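Local coordinates for transcriptional regulator, Crp/Fnr family (Eubacterium rectale ATCC 33656, PDB 3DV8), which probably regulates transcription as a DNA-binding protein of the Crp/Fnr family that couples a cyclic nucleotide-binding domain to a helix-turn-helix domain, at residues S154-E159 / R188-F193. Sequence-based numbering, arbitrary orientation.
Sequences SFLLEE and RMLRYF
L156 and F193 meet through a single methyl: CD1 of L156 lies 4.1 Å from CD2 of F193 and 4.2 Å from CE2 of F193. Both approaches fall close to the ring plane, so the leucine touches the edge of the phenyl group and does not stack on its face. The same methyl also comes within 4.3 Å of CD2 of L190, one turn before F193 on helix 183-195, and therefore sits where one branch of L190 and the rim of F193 converge. L156 and F193 both direct their CB atoms at the opposing helix; with CG anti to the carbonyl carbon (chi1 -65°), L156 carries its CD1 methyl out to the F193 edge. The CB of L190 does not aim across the gap; its CD2 branch closes the distance. Between these two segments the contact is thin and made by side-chain ends: CA of L156 stands 10.3 Å from CA of L190, and just 93 Å² is buried in total.

V152, one turn before L156, also packs on F193, so the helices meet more widely. V199 of strand 199-202 touches both L156 and F193, I175 of helix 172-179 packs on L190, and L214 and L217 of helix 211-219 lie against F193. The contact thus joins helices 148-163 and 183-195 inside the Crp-like helix-turn-helix domain, where 183-195 follows 172-179 as the second helix of the motif, the one that in this family typically reads DNA. With no hydrogen bond or charge pair between the segments, the contact is apolar and has no directional bond to set its geometry; it is one part of the domain's hydrophobic core.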
ATOM      1  N   SER A 154       3.688 -19.731   5.436  1.00 57.72           N
ATOM      2  CA  SER A 154       3.296 -19.201   4.126  1.00 58.22           C
ATOM      3  C   SER A 154       4.496 -18.930   3.204  1.00 57.74           C
ATOM      4  O   SER A 154       4.434 -19.209   2.004  1.00 58.06           O
ATOM      5  CB  SER A 154       2.488 -17.910   4.311  1.00 58.64           C
ATOM      6  OG  SER A 154       1.975 -17.466   3.078  1.00 61.77           O
ATOM      7  N   PHE A 155       5.571 -18.380   3.772  1.00 57.58           N
ATOM      8  CA  PHE A 155       6.791 -18.097   3.018  1.00 57.60           C
ATOM      9  C   PHE A 155       7.480 -19.390   2.554  1.00 58.09           C
ATOM     10  O   PHE A 155       7.894 -19.484   1.386  1.00 58.46           O
ATOM     11  CB  PHE A 155       7.767 -17.225   3.815  1.00 57.34           C
ATOM     12  CG  PHE A 155       9.089 -17.060   3.141  1.00 57.27           C
ATOM     13  CD1 PHE A 155       9.258 -16.088   2.162  1.00 59.21           C
ATOM     14  CD2 PHE A 155      10.158 -17.933   3.432  1.00 59.16           C
ATOM     15  CE1 PHE A 155      10.480 -15.956   1.484  1.00 60.51           C
ATOM     16  CE2 PHE A 155      11.391 -17.819   2.765  1.00 59.12           C
ATOM     17  CZ  PHE A 155      11.562 -16.814   1.802  1.00 59.88           C
ATOM     18  N   LEU A 156       7.627 -20.358   3.463  1.00 58.12           N
ATOM     19  CA  LEU A 156       8.252 -21.652   3.125  1.00 58.66           C
ATOM     20  C   LEU A 156       7.537 -22.350   1.960  1.00 58.94           C
ATOM     21  O   LEU A 156       8.197 -22.919   1.097  1.00 58.15           O
ATOM     22  CB  LEU A 156       8.352 -22.573   4.348  1.00 58.14           C
ATOM     23  CG  LEU A 156       9.258 -22.127   5.508  1.00 56.60           C
ATOM     24  CD1 LEU A 156       9.170 -23.144   6.660  1.00 53.09           C
ATOM     25  CD2 LEU A 156      10.716 -21.899   5.081  1.00 50.54           C
ATOM     26  N   LEU A 157       6.201 -22.262   1.928  1.00 60.42           N
ATOM     27  CA  LEU A 157       5.387 -22.792   0.815  1.00 60.93           C
ATOM     28  C   LEU A 157       5.589 -21.989  -0.496  1.00 61.52           C
ATOM     29  O   LEU A 157       5.559 -22.568  -1.587  1.00 60.93           O
ATOM     30  CB  LEU A 157       3.899 -22.853   1.202  1.00 61.04           C
ATOM     31  CG  LEU A 157       3.553 -23.869   2.302  1.00 60.85           C
ATOM     32  CD1 LEU A 157       2.207 -23.586   2.916  1.00 57.81           C
ATOM     33  CD2 LEU A 157       3.624 -25.305   1.777  1.00 58.64           C
ATOM     34  N   GLU A 158       5.801 -20.675  -0.393  1.00 62.77           N
ATOM     35  CA  GLU A 158       6.065 -19.855  -1.579  1.00 63.32           C
ATOM     36  C   GLU A 158       7.426 -20.189  -2.171  1.00 63.55           C
ATOM     37  O   GLU A 158       7.503 -20.454  -3.375  1.00 64.68           O
ATOM     38  CB  GLU A 158       6.014 -18.351  -1.287  1.00 64.02           C
ATOM     39  CG  GLU A 158       6.066 -17.461  -2.567  1.00 64.13           C
ATOM     40  CD  GLU A 158       6.238 -15.969  -2.281  1.00 65.42           C
ATOM     41  OE1 GLU A 158       6.089 -15.523  -1.124  1.00 71.78           O
ATOM     42  OE2 GLU A 158       6.522 -15.232  -3.241  1.00 72.43           O
ATOM     43  N   GLU A 159       8.483 -20.148  -1.349  1.00 63.16           N
ATOM     44  CA  GLU A 159       9.854 -20.440  -1.834  1.00 63.36           C
ATOM     45  C   GLU A 159      10.006 -21.819  -2.462  1.00 62.64           C
ATOM     46  O   GLU A 159      10.674 -21.944  -3.493  1.00 62.71           O
ATOM     47  CB  GLU A 159      10.943 -20.255  -0.764  1.00 64.05           C
ATOM     48  CG  GLU A 159      11.501 -18.855  -0.609  1.00 66.55           C
ATOM     49  CD  GLU A 159      12.439 -18.408  -1.726  1.00 66.62           C
ATOM     50  OE1 GLU A 159      11.999 -18.239  -2.877  1.00 78.13           O
ATOM     51  OE2 GLU A 159      13.623 -18.144  -1.443  1.00 60.34           O
ATOM     52  N   ARG A 188      14.290 -19.300  16.140  1.00 63.00           N
ATOM     53  CA  ARG A 188      13.444 -19.846  17.224  1.00 63.05           C
ATOM     54  C   ARG A 188      12.217 -20.550  16.618  1.00 63.11           C
ATOM     55  O   ARG A 188      11.858 -21.665  17.035  1.00 64.02           O
ATOM     56  CB  ARG A 188      12.916 -18.726  18.144  1.00 64.43           C
ATOM     57  CG  ARG A 188      12.893 -19.041  19.644  1.00 70.83           C
ATOM     58  CD  ARG A 188      14.065 -18.349  20.372  1.00 78.24           C
ATOM     59  NE  ARG A 188      13.901 -16.884  20.341  1.00 82.64           N
ATOM     60  CZ  ARG A 188      14.782 -15.973  20.777  1.00 85.69           C
ATOM     61  NH1 ARG A 188      15.965 -16.332  21.295  1.00 86.59           N
ATOM     62  NH2 ARG A 188      14.488 -14.666  20.665  1.00 84.69           N
HETATM   63  N   MSE A 189      11.605 -19.876  15.631  1.00 61.67           N
HETATM   64  CA  MSE A 189      10.415 -20.353  14.916  1.00 61.17           C
HETATM   65  C   MSE A 189      10.678 -21.598  14.083  1.00 61.02           C
HETATM   66  O   MSE A 189       9.827 -22.495  14.053  1.00 61.49           O
HETATM   67  CB  MSE A 189       9.858 -19.260  13.990  1.00 60.24           C
HETATM   68  CG  MSE A 189       8.472 -19.537  13.434  1.00 60.80           C
HETATM   69 SE   MSE A 189       7.133 -19.552  14.848  0.75 58.46          SE
HETATM   70  CE  MSE A 189       7.188 -17.655  15.404  1.00 49.04           C
ATOM     71  N   LEU A 190      11.816 -21.624  13.379  1.00 60.09           N
ATOM     72  CA  LEU A 190      12.203 -22.778  12.561  1.00 59.70           C
ATOM     73  C   LEU A 190      12.490 -24.005  13.446  1.00 59.96           C
ATOM     74  O   LEU A 190      12.147 -25.133  13.073  1.00 59.76           O
ATOM     75  CB  LEU A 190      13.384 -22.441  11.637  1.00 58.83           C
ATOM     76  CG  LEU A 190      13.111 -21.385  10.550  1.00 57.59           C
ATOM     77  CD1 LEU A 190      14.423 -20.888   9.941  1.00 53.89           C
ATOM     78  CD2 LEU A 190      12.134 -21.871   9.449  1.00 53.69           C
ATOM     79  N   ARG A 191      13.089 -23.773  14.616  1.00 60.40           N
ATOM     80  CA  ARG A 191      13.355 -24.847  15.603  1.00 60.80           C
ATOM     81  C   ARG A 191      12.070 -25.409  16.234  1.00 60.42           C
ATOM     82  O   ARG A 191      12.007 -26.602  16.538  1.00 60.52           O
ATOM     83  CB  ARG A 191      14.359 -24.384  16.652  1.00 60.65           C
ATOM     84  CG  ARG A 191      15.754 -24.246  16.061  1.00 61.82           C
ATOM     85  CD  ARG A 191      16.689 -23.574  17.026  1.00 63.19           C
ATOM     86  NE  ARG A 191      18.077 -23.616  16.570  1.00 68.41           N
ATOM     87  CZ  ARG A 191      19.105 -23.039  17.199  1.00 71.13           C
ATOM     88  NH1 ARG A 191      18.937 -22.351  18.341  1.00 71.91           N
ATOM     89  NH2 ARG A 191      20.331 -23.147  16.677  1.00 71.73           N
ATOM     90  N   TYR A 192      11.067 -24.545  16.422  1.00 60.32           N
ATOM     91  CA  TYR A 192       9.716 -24.968  16.850  1.00 60.16           C
ATOM     92  C   TYR A 192       9.070 -25.841  15.752  1.00 59.92           C
ATOM     93  O   TYR A 192       8.433 -26.851  16.056  1.00 59.38           O
ATOM     94  CB  TYR A 192       8.839 -23.748  17.205  1.00 60.31           C
ATOM     95  CG  TYR A 192       7.355 -24.031  17.281  1.00 60.66           C
ATOM     96  CD1 TYR A 192       6.819 -24.832  18.300  1.00 62.96           C
ATOM     97  CD2 TYR A 192       6.475 -23.495  16.331  1.00 62.32           C
ATOM     98  CE1 TYR A 192       5.426 -25.102  18.357  1.00 61.66           C
ATOM     99  CE2 TYR A 192       5.092 -23.754  16.380  1.00 61.61           C
ATOM    100  CZ  TYR A 192       4.580 -24.555  17.390  1.00 60.96           C
ATOM    101  OH  TYR A 192       3.235 -24.794  17.416  1.00 62.35           O
ATOM    102  N   PHE A 193       9.239 -25.425  14.492  1.00 59.91           N
ATOM    103  CA  PHE A 193       8.771 -26.175  13.306  1.00 59.37           C
ATOM    104  C   PHE A 193       9.469 -27.540  13.206  1.00 58.56           C
ATOM    105  O   PHE A 193       8.814 -28.541  12.886  1.00 57.48           O
ATOM    106  CB  PHE A 193       9.004 -25.361  12.011  1.00 59.76           C
ATOM    107  CG  PHE A 193       7.957 -24.292  11.723  1.00 60.18           C
ATOM    108  CD1 PHE A 193       7.247 -23.628  12.745  1.00 59.63           C
ATOM    109  CD2 PHE A 193       7.751 -23.879  10.396  1.00 58.84           C
ATOM    110  CE1 PHE A 193       6.308 -22.632  12.436  1.00 59.99           C
ATOM    111  CE2 PHE A 193       6.816 -22.878  10.079  1.00 60.01           C
ATOM    112  CZ  PHE A 193       6.097 -22.259  11.098  1.00 59.28           C
TER